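Local coordinates for CRISPR-associated protein CasA/Cse1 (Thermus thermophilus, PDB 4AN8) that probably helps, as the CasA/Cse1 subunit of the type I-E Cascade ribonucleoprotein complex, to defend the cell against viruses and plasmids through CRISPR adaptive immunity, at residues Y94-E108 with D215-G227. Residues are numbered along the deposited sequence; the frame is centred on the assembly and turned at random.
Sequences YLNRFRDRFFLFHPE and DAPIWEVPPLRLG
W219 and Y94 are brought together by their first torsions: CG of W219 lies between its own backbone N and carbonyl carbon (chi1 57°), while CG of Y94 stands opposite the backbone N (chi1 -171°) and sends the phenol out to the indole's pyrrole edge. There W219 NE1 donates to Y94 OH at 2.6 Å, nearly in the indole plane, and the hydroxyl in turn donates a hydrogen bond to E220 OE2, 2.8 Å from Y94 OH, on its anti lone pair. Tyrosine suits this place because one hydroxyl can accept and donate at once, satisfying the N-H of a buried tryptophan; the E220 carboxylate serves the tyrosine with one oxygen and R66 with the other. The flat indole offers two faces besides its N-H. F102 lays CZ over the centre of one, its ring tilted 47° from it; P217 CB sits over the opposite face, toward its rim. F98 receives the indole edge in an offset edge-to-face pair. Both phenylalanines pack here without needing polar partners.

Beyond this aromatic cluster, R101 bends at chi2 and chi3 and grips one atom end-on: NH1 lies 2.7 Å and NH2 2.9 Å from V221 O. Arginine suits this place because its flat guanidinium points two N-H groups at one oxygen while its faces pack against P223 CD and W219 O. R225 repeats the grip in the reverse direction, NH1 and NH2 both donating to E108 O, and adds a salt bridge from NH2 to E108 OE1 (3.1 Å), although E108 is poorly ordered.

The contact thus joins the C-terminal part of helix 88-98 and the chain that follows to the proline-rich segment leading into helix 226-229. Helix 50-67 packs against the cluster through L59 and R66, and strand 10-12 touches F102 through N12.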
ATOM      1  N   TYR A  94     -22.475  14.259  10.742  1.00 23.56           N
ATOM      2  CA  TYR A  94     -22.021  12.887  10.917  1.00 23.56           C
ATOM      3  C   TYR A  94     -21.097  12.741  12.124  1.00 23.56           C
ATOM      4  O   TYR A  94     -21.303  11.870  12.961  1.00 23.56           O
ATOM      5  CB  TYR A  94     -21.345  12.387   9.641  1.00 23.99           C
ATOM      6  CG  TYR A  94     -21.032  10.913   9.670  1.00 23.99           C
ATOM      7  CD1 TYR A  94     -19.818  10.453  10.183  1.00 23.99           C
ATOM      8  CD2 TYR A  94     -21.947   9.981   9.195  1.00 23.99           C
ATOM      9  CE1 TYR A  94     -19.524   9.121  10.225  1.00 23.99           C
ATOM     10  CE2 TYR A  94     -21.653   8.632   9.220  1.00 23.99           C
ATOM     11  CZ  TYR A  94     -20.430   8.208   9.740  1.00 23.99           C
ATOM     12  OH  TYR A  94     -20.125   6.867   9.785  1.00 23.99           O
ATOM     13  N   LEU A  95     -20.107  13.619  12.249  1.00 29.96           N
ATOM     14  CA  LEU A  95     -19.179  13.552  13.382  1.00 29.96           C
ATOM     15  C   LEU A  95     -19.850  13.783  14.758  1.00 29.96           C
ATOM     16  O   LEU A  95     -19.473  13.180  15.774  1.00 29.96           O
ATOM     17  CB  LEU A  95     -18.029  14.544  13.172  1.00 29.45           C
ATOM     18  CG  LEU A  95     -17.046  14.166  12.052  1.00 29.45           C
ATOM     19  CD1 LEU A  95     -15.895  15.146  11.980  1.00 29.45           C
ATOM     20  CD2 LEU A  95     -16.522  12.729  12.235  1.00 29.45           C
ATOM     21  N   ASN A  96     -20.841  14.668  14.792  1.00 32.88           N
ATOM     22  CA  ASN A  96     -21.592  14.912  16.018  1.00 32.88           C
ATOM     23  C   ASN A  96     -22.436  13.710  16.379  1.00 32.88           C
ATOM     24  O   ASN A  96     -22.503  13.322  17.539  1.00 32.88           O
ATOM     25  CB  ASN A  96     -22.455  16.165  15.887  1.00 53.78           C
ATOM     26  CG  ASN A  96     -21.623  17.428  15.806  1.00 53.78           C
ATOM     27  OD1 ASN A  96     -20.548  17.515  16.404  1.00 53.78           O
ATOM     28  ND2 ASN A  96     -22.105  18.409  15.058  1.00 53.78           N
ATOM     29  N   ARG A  97     -23.062  13.098  15.382  1.00 25.25           N
ATOM     30  CA  ARG A  97     -23.843  11.880  15.616  1.00 25.25           C
ATOM     31  C   ARG A  97     -23.015  10.683  16.135  1.00 25.25           C
ATOM     32  O   ARG A  97     -23.499   9.913  16.956  1.00 25.25           O
ATOM     33  CB  ARG A  97     -24.606  11.477  14.351  1.00 44.01           C
ATOM     34  CG  ARG A  97     -25.375  10.158  14.503  1.00 44.01           C
ATOM     35  CD  ARG A  97     -26.063   9.745  13.205  1.00 44.01           C
ATOM     36  NE  ARG A  97     -27.195  10.619  12.919  1.00 44.01           N
ATOM     37  CZ  ARG A  97     -27.749  10.757  11.723  1.00 44.01           C
ATOM     38  NH1 ARG A  97     -27.262  10.072  10.696  1.00 44.01           N
ATOM     39  NH2 ARG A  97     -28.790  11.577  11.558  1.00 44.01           N
ATOM     40  N   PHE A  98     -21.777  10.512  15.649  1.00 24.39           N
ATOM     41  CA  PHE A  98     -20.985   9.340  16.048  1.00 24.39           C
ATOM     42  C   PHE A  98     -19.845   9.642  17.012  1.00 24.39           C
ATOM     43  O   PHE A  98     -19.105   8.752  17.412  1.00 24.39           O
ATOM     44  CB  PHE A  98     -20.540   8.527  14.819  1.00 20.31           C
ATOM     45  CG  PHE A  98     -21.692   7.891  14.092  1.00 20.31           C
ATOM     46  CD1 PHE A  98     -22.291   6.742  14.595  1.00 20.31           C
ATOM     47  CD2 PHE A  98     -22.219   8.476  12.954  1.00 20.31           C
ATOM     48  CE1 PHE A  98     -23.385   6.165  13.954  1.00 20.31           C
ATOM     49  CE2 PHE A  98     -23.296   7.923  12.312  1.00 20.31           C
ATOM     50  CZ  PHE A  98     -23.886   6.755  12.817  1.00 20.31           C
ATOM     51  N   ARG A  99     -19.757  10.898  17.416  1.00 27.89           N
ATOM     52  CA  ARG A  99     -18.721  11.343  18.341  0.50 27.89           C
ATOM     53  C   ARG A  99     -18.496  10.388  19.519  1.00 27.89           C
ATOM     54  O   ARG A  99     -17.362  10.111  19.898  1.00 27.89           O
ATOM     55  CB  ARG A  99     -19.051  12.737  18.870  0.50 29.01           C
ATOM     56  CG  ARG A  99     -18.091  13.188  19.950  0.50 29.01           C
ATOM     57  CD  ARG A  99     -18.401  14.576  20.458  0.50 29.01           C
ATOM     58  NE  ARG A  99     -17.702  14.816  21.714  0.50 29.01           N
ATOM     59  CZ  ARG A  99     -16.472  15.307  21.790  0.50 29.01           C
ATOM     60  NH1 ARG A  99     -15.820  15.615  20.679  0.50 29.01           N
ATOM     61  NH2 ARG A  99     -15.901  15.496  22.970  0.50 29.01           N
ATOM     62  N   ASP A 100     -19.566   9.879  20.104  1.00 24.52           N
ATOM     63  CA  ASP A 100     -19.385   9.022  21.276  1.00 24.52           C
ATOM     64  C   ASP A 100     -18.795   7.652  20.947  1.00 24.52           C
ATOM     65  O   ASP A 100     -18.514   6.867  21.861  1.00 24.52           O
ATOM     66  CB  ASP A 100     -20.682   8.898  22.072  1.00 55.74           C
ATOM     67  CG  ASP A 100     -21.075  10.207  22.736  1.00 55.74           C
ATOM     68  OD1 ASP A 100     -20.184  10.876  23.304  1.00 55.74           O
ATOM     69  OD2 ASP A 100     -22.270  10.577  22.673  1.00 55.74           O
ATOM     70  N   ARG A 101     -18.583   7.379  19.660  1.00 20.97           N
ATOM     71  CA  ARG A 101     -17.909   6.143  19.251  1.00 20.97           C
ATOM     72  C   ARG A 101     -16.411   6.349  18.910  1.00 20.97           C
ATOM     73  O   ARG A 101     -15.712   5.399  18.543  1.00 20.97           O
ATOM     74  CB  ARG A 101     -18.648   5.468  18.086  1.00 24.27           C
ATOM     75  CG  ARG A 101     -20.085   4.981  18.415  1.00 24.27           C
ATOM     76  CD  ARG A 101     -20.123   3.833  19.416  1.00 24.27           C
ATOM     77  NE  ARG A 101     -19.465   2.630  18.904  1.00 24.27           N
ATOM     78  CZ  ARG A 101     -20.069   1.655  18.222  1.00 24.27           C
ATOM     79  NH1 ARG A 101     -21.371   1.717  17.969  1.00 24.27           N
ATOM     80  NH2 ARG A 101     -19.366   0.602  17.801  1.00 24.27           N
ATOM     81  N   PHE A 102     -15.914   7.573  19.071  1.00 23.88           N
ATOM     82  CA  PHE A 102     -14.543   7.888  18.663  1.00 23.88           C
ATOM     83  C   PHE A 102     -13.604   8.160  19.812  1.00 23.88           C
ATOM     84  O   PHE A 102     -12.500   8.661  19.610  1.00 23.88           O
ATOM     85  CB  PHE A 102     -14.522   9.069  17.695  1.00 19.61           C
ATOM     86  CG  PHE A 102     -14.831   8.692  16.274  1.00 19.61           C
ATOM     87  CD1 PHE A 102     -16.142   8.635  15.835  1.00 19.61           C
ATOM     88  CD2 PHE A 102     -13.800   8.359  15.387  1.00 19.61           C
ATOM     89  CE1 PHE A 102     -16.426   8.304  14.537  1.00 19.61           C
ATOM     90  CE2 PHE A 102     -14.066   8.011  14.086  1.00 19.61           C
ATOM     91  CZ  PHE A 102     -15.379   7.991  13.649  1.00 19.61           C
ATOM     92  N   PHE A 103     -14.033   7.826  21.020  1.00 20.36           N
ATOM     93  CA  PHE A 103     -13.126   7.877  22.163  1.00 20.36           C
ATOM     94  C   PHE A 103     -12.207   6.662  22.152  1.00 20.36           C
ATOM     95  O   PHE A 103     -12.648   5.517  21.974  1.00 20.36           O
ATOM     96  CB  PHE A 103     -13.878   7.957  23.502  1.00 24.15           C
ATOM     97  CG  PHE A 103     -14.549   9.287  23.765  1.00 24.15           C
ATOM     98  CD1 PHE A 103     -13.853  10.324  24.347  1.00 24.15           C
ATOM     99  CD2 PHE A 103     -15.892   9.480  23.459  1.00 24.15           C
ATOM    100  CE1 PHE A 103     -14.469  11.550  24.609  1.00 24.15           C
ATOM    101  CE2 PHE A 103     -16.516  10.712  23.720  1.00 24.15           C
ATOM    102  CZ  PHE A 103     -15.797  11.735  24.299  1.00 24.15           C
ATOM    103  N   LEU A 104     -10.917   6.930  22.349  1.00 27.34           N
ATOM    104  CA  LEU A 104      -9.917   5.877  22.415  1.00 27.34           C
ATOM    105  C   LEU A 104     -10.115   5.013  23.667  1.00 27.34           C
ATOM    106  O   LEU A 104      -9.858   3.813  23.641  1.00 27.34           O
ATOM    107  CB  LEU A 104      -8.514   6.491  22.416  1.00 18.67           C
ATOM    108  CG  LEU A 104      -7.362   5.514  22.196  1.00 18.67           C
ATOM    109  CD1 LEU A 104      -7.550   4.731  20.852  1.00 18.67           C
ATOM    110  CD2 LEU A 104      -5.999   6.209  22.292  1.00 18.67           C
ATOM    111  N   PHE A 105     -10.533   5.639  24.766  1.00 23.39           N
ATOM    112  CA  PHE A 105     -10.889   4.929  26.011  1.00 23.39           C
ATOM    113  C   PHE A 105     -12.336   5.265  26.376  1.00 23.39           C
ATOM    114  O   PHE A 105     -12.744   6.437  26.371  1.00 23.39           O
ATOM    115  CB  PHE A 105      -9.957   5.307  27.171  1.00 19.94           C
ATOM    116  CG  PHE A 105      -8.504   5.164  26.842  1.00 19.94           C
ATOM    117  CD1 PHE A 105      -7.859   3.949  27.003  1.00 19.94           C
ATOM    118  CD2 PHE A 105      -7.786   6.251  26.350  1.00 19.94           C
ATOM    119  CE1 PHE A 105      -6.506   3.809  26.682  1.00 19.94           C
ATOM    120  CE2 PHE A 105      -6.414   6.137  26.028  1.00 19.94           C
ATOM    121  CZ  PHE A 105      -5.776   4.920  26.178  1.00 19.94           C
ATOM    122  N   HIS A 106     -13.111   4.228  26.669  1.00 28.90           N
ATOM    123  CA  HIS A 106     -14.544   4.372  26.843  1.00 28.90           C
ATOM    124  C   HIS A 106     -15.063   3.144  27.562  1.00 28.90           C
ATOM    125  O   HIS A 106     -14.661   2.027  27.246  1.00 28.90           O
ATOM    126  CB  HIS A 106     -15.212   4.505  25.481  1.00 30.84           C
ATOM    127  CG  HIS A 106     -16.596   5.055  25.541  1.00 30.84           C
ATOM    128  ND1 HIS A 106     -17.698   4.272  25.818  1.00 30.84           N
ATOM    129  CD2 HIS A 106     -17.062   6.317  25.375  1.00 30.84           C
ATOM    130  CE1 HIS A 106     -18.784   5.026  25.808  1.00 30.84           C
ATOM    131  NE2 HIS A 106     -18.425   6.271  25.544  1.00 30.84           N
ATOM    132  N   PRO A 107     -15.966   3.334  28.531  1.00 31.71           N
ATOM    133  CA  PRO A 107     -16.419   2.157  29.290  1.00 31.71           C
ATOM    134  C   PRO A 107     -17.279   1.195  28.465  1.00 31.71           C
ATOM    135  O   PRO A 107     -17.335   0.027  28.821  1.00 31.71           O
ATOM    136  CB  PRO A 107     -17.239   2.768  30.433  1.00 41.39           C
ATOM    137  CG  PRO A 107     -17.711   4.074  29.899  1.00 41.39           C
ATOM    138  CD  PRO A 107     -16.625   4.577  28.973  1.00 41.39           C
ATOM    139  N   GLU A 108     -17.897   1.669  27.382  1.00 33.71           N
ATOM    140  CA  GLU A 108     -18.850   0.876  26.609  1.00 33.71           C
ATOM    141  C   GLU A 108     -18.447   0.621  25.156  1.00 33.71           C
ATOM    142  O   GLU A 108     -18.722  -0.457  24.606  1.00 33.71           O
ATOM    143  CB  GLU A 108     -20.231   1.543  26.623  1.00100.06           C
ATOM    144  CG  GLU A 108     -20.945   1.492  27.961  1.00100.06           C
ATOM    145  CD  GLU A 108     -21.332   0.080  28.358  1.00100.06           C
ATOM    146  OE1 GLU A 108     -21.910  -0.639  27.514  1.00100.06           O
ATOM    147  OE2 GLU A 108     -21.051  -0.313  29.513  1.00100.06           O
ATOM    148  N   ASP A 215     -23.429  -1.483   3.704  1.00 32.12           N
ATOM    149  CA  ASP A 215     -22.099  -1.215   4.185  1.00 32.12           C
ATOM    150  C   ASP A 215     -22.258  -0.388   5.439  1.00 32.12           C
ATOM    151  O   ASP A 215     -23.267   0.284   5.621  1.00 32.12           O
ATOM    152  CB  ASP A 215     -21.293  -0.462   3.120  1.00 27.37           C
ATOM    153  CG  ASP A 215     -19.836  -0.248   3.525  1.00 27.37           C
ATOM    154  OD1 ASP A 215     -19.266  -1.112   4.206  1.00 27.37           O
ATOM    155  OD2 ASP A 215     -19.264   0.794   3.164  1.00 27.37           O
ATOM    156  N   ALA A 216     -21.266  -0.460   6.313  1.00 20.46           N
ATOM    157  CA  ALA A 216     -21.256   0.336   7.522  1.00 20.46           C
ATOM    158  C   ALA A 216     -19.866   0.189   8.114  1.00 20.46           C
ATOM    159  O   ALA A 216     -19.310  -0.907   8.123  1.00 20.46           O
ATOM    160  CB  ALA A 216     -22.328  -0.183   8.523  1.00 19.12           C
ATOM    161  N   PRO A 217     -19.294   1.293   8.577  1.00 23.65           N
ATOM    162  CA  PRO A 217     -18.018   1.217   9.287  1.00 23.65           C
ATOM    163  C   PRO A 217     -18.256   0.678  10.700  1.00 23.65           C
ATOM    164  O   PRO A 217     -19.412   0.638  11.168  1.00 23.65           O
ATOM    165  CB  PRO A 217     -17.550   2.679   9.338  1.00 22.51           C
ATOM    166  CG  PRO A 217     -18.851   3.492   9.271  1.00 22.51           C
ATOM    167  CD  PRO A 217     -19.781   2.677   8.391  1.00 22.51           C
ATOM    168  N   ILE A 218     -17.173   0.274  11.362  1.00 23.77           N
ATOM    169  CA  ILE A 218     -17.258  -0.371  12.653  1.00 23.77           C
ATOM    170  C   ILE A 218     -18.040   0.458  13.675  1.00 23.77           C
ATOM    171  O   ILE A 218     -18.703  -0.110  14.545  1.00 23.77           O
ATOM    172  CB  ILE A 218     -15.849  -0.697  13.213  1.00 17.32           C
ATOM    173  CG1 ILE A 218     -15.944  -1.664  14.416  1.00 17.32           C
ATOM    174  CG2 ILE A 218     -15.080   0.606  13.584  1.00 17.32           C
ATOM    175  CD1 ILE A 218     -16.487  -3.051  14.060  1.00 17.32           C
ATOM    176  N   TRP A 219     -17.991   1.789  13.576  1.00 24.18           N
ATOM    177  CA  TRP A 219     -18.658   2.627  14.573  1.00 24.18           C
ATOM    178  C   TRP A 219     -20.172   2.805  14.352  1.00 24.18           C
ATOM    179  O   TRP A 219     -20.848   3.376  15.205  1.00 24.18           O
ATOM    180  CB  TRP A 219     -17.974   3.994  14.696  1.00 19.67           C
ATOM    181  CG  TRP A 219     -17.916   4.729  13.396  1.00 19.67           C
ATOM    182  CD1 TRP A 219     -18.917   5.468  12.833  1.00 19.67           C
ATOM    183  CD2 TRP A 219     -16.818   4.786  12.483  1.00 19.67           C
ATOM    184  NE1 TRP A 219     -18.517   5.965  11.615  1.00 19.67           N
ATOM    185  CE2 TRP A 219     -17.222   5.579  11.387  1.00 19.67           C
ATOM    186  CE3 TRP A 219     -15.538   4.240  12.473  1.00 19.67           C
ATOM    187  CZ2 TRP A 219     -16.387   5.850  10.311  1.00 19.67           C
ATOM    188  CZ3 TRP A 219     -14.696   4.520  11.377  1.00 19.67           C
ATOM    189  CH2 TRP A 219     -15.130   5.307  10.327  1.00 19.67           C
ATOM    190  N   GLU A 220     -20.691   2.307  13.229  1.00 25.07           N
ATOM    191  CA  GLU A 220     -22.116   2.384  12.916  1.00 25.07           C
ATOM    192  C   GLU A 220     -22.889   1.121  13.336  1.00 25.07           C
ATOM    193  O   GLU A 220     -24.104   1.046  13.165  1.00 25.07           O
ATOM    194  CB  GLU A 220     -22.351   2.650  11.415  1.00 23.49           C
ATOM    195  CG  GLU A 220     -22.179   4.115  10.967  1.00 23.49           C
ATOM    196  CD  GLU A 220     -22.660   4.336   9.546  1.00 23.49           C
ATOM    197  OE1 GLU A 220     -23.608   3.636   9.136  1.00 23.49           O
ATOM    198  OE2 GLU A 220     -22.100   5.197   8.824  1.00 23.49           O
ATOM    199  N   VAL A 221     -22.171   0.134  13.861  1.00 22.32           N
ATOM    200  CA  VAL A 221     -22.772  -1.091  14.354  1.00 22.32           C
ATOM    201  C   VAL A 221     -22.452  -1.200  15.856  1.00 22.32           C
ATOM    202  O   VAL A 221     -21.620  -0.454  16.374  1.00 22.32           O
ATOM    203  CB  VAL A 221     -22.299  -2.340  13.551  1.00 30.80           C
ATOM    204  CG1 VAL A 221     -22.613  -2.181  12.075  1.00 30.80           C
ATOM    205  CG2 VAL A 221     -20.818  -2.597  13.729  1.00 30.80           C
ATOM    206  N   PRO A 222     -23.151  -2.093  16.569  1.00 28.64           N
ATOM    207  CA  PRO A 222     -22.978  -2.122  18.024  1.00 28.64           C
ATOM    208  C   PRO A 222     -21.565  -2.553  18.408  1.00 28.64           C
ATOM    209  O   PRO A 222     -20.936  -3.319  17.666  1.00 28.64           O
ATOM    210  CB  PRO A 222     -23.998  -3.177  18.480  1.00 28.34           C
ATOM    211  CG  PRO A 222     -24.975  -3.283  17.378  1.00 28.34           C
ATOM    212  CD  PRO A 222     -24.206  -3.017  16.111  1.00 28.34           C
ATOM    213  N   PRO A 223     -21.066  -2.056  19.546  1.00 27.04           N
ATOM    214  CA  PRO A 223     -19.704  -2.388  19.980  1.00 27.04           C
ATOM    215  C   PRO A 223     -19.552  -3.888  20.135  1.00 27.04           C
ATOM    216  O   PRO A 223     -20.516  -4.589  20.406  1.00 27.04           O
ATOM    217  CB  PRO A 223     -19.566  -1.682  21.335  1.00 26.85           C
ATOM    218  CG  PRO A 223     -20.937  -1.198  21.691  1.00 26.85           C
ATOM    219  CD  PRO A 223     -21.716  -1.076  20.429  1.00 26.85           C
ATOM    220  N   LEU A 224     -18.349  -4.389  19.928  1.00 28.90           N
ATOM    221  CA  LEU A 224     -18.135  -5.821  19.956  1.00 28.90           C
ATOM    222  C   LEU A 224     -17.848  -6.207  21.374  1.00 28.90           C
ATOM    223  O   LEU A 224     -17.230  -5.433  22.099  1.00 28.90           O
ATOM    224  CB  LEU A 224     -16.957  -6.196  19.051  1.00 37.82           C
ATOM    225  CG  LEU A 224     -17.134  -5.866  17.564  1.00 37.82           C
ATOM    226  CD1 LEU A 224     -15.817  -6.054  16.799  1.00 37.82           C
ATOM    227  CD2 LEU A 224     -18.239  -6.705  16.955  1.00 37.82           C
ATOM    228  N   ARG A 225     -18.286  -7.399  21.769  1.00 26.46           N
ATOM    229  CA  ARG A 225     -18.033  -7.900  23.125  1.00 26.46           C
ATOM    230  C   ARG A 225     -17.215  -9.183  23.068  1.00 26.46           C
ATOM    231  O   ARG A 225     -17.224  -9.893  22.052  1.00 26.46           O
ATOM    232  CB  ARG A 225     -19.350  -8.130  23.841  1.00 50.19           C
ATOM    233  CG  ARG A 225     -20.187  -6.868  23.972  1.00 50.19           C
ATOM    234  CD  ARG A 225     -19.568  -5.928  24.997  1.00 50.19           C
ATOM    235  NE  ARG A 225     -20.402  -4.756  25.249  1.00 50.19           N
ATOM    236  CZ  ARG A 225     -20.002  -3.497  25.068  1.00 50.19           C
ATOM    237  NH1 ARG A 225     -18.770  -3.242  24.637  1.00 50.19           N
ATOM    238  NH2 ARG A 225     -20.839  -2.493  25.322  1.00 50.19           N
ATOM    239  N   LEU A 226     -16.498  -9.488  24.139  1.00 21.72           N
ATOM    240  CA  LEU A 226     -15.648 -10.669  24.138  1.00 21.72           C
ATOM    241  C   LEU A 226     -16.439 -11.940  23.815  1.00 21.72           C
ATOM    242  O   LEU A 226     -15.976 -12.806  23.038  1.00 21.72           O
ATOM    243  CB  LEU A 226     -14.933 -10.814  25.486  1.00 26.02           C
ATOM    244  CG  LEU A 226     -14.028 -12.055  25.530  1.00 26.02           C
ATOM    245  CD1 LEU A 226     -13.094 -12.130  24.286  1.00 26.02           C
ATOM    246  CD2 LEU A 226     -13.232 -12.086  26.805  1.00 26.02           C
ATOM    247  N   GLY A 227     -17.649 -12.039  24.387  1.00 25.32           N
ATOM    248  CA  GLY A 227     -18.501 -13.191  24.184  1.00 25.32           C
ATOM    249  C   GLY A 227     -18.859 -13.424  22.731  1.00 25.32           C
ATOM    250  O   GLY A 227     -19.167 -14.554  22.339  1.00 25.32           O
TER
HETATM  251  O   HOH W   1     -18.616  -2.062  16.599  1.00 54.65           O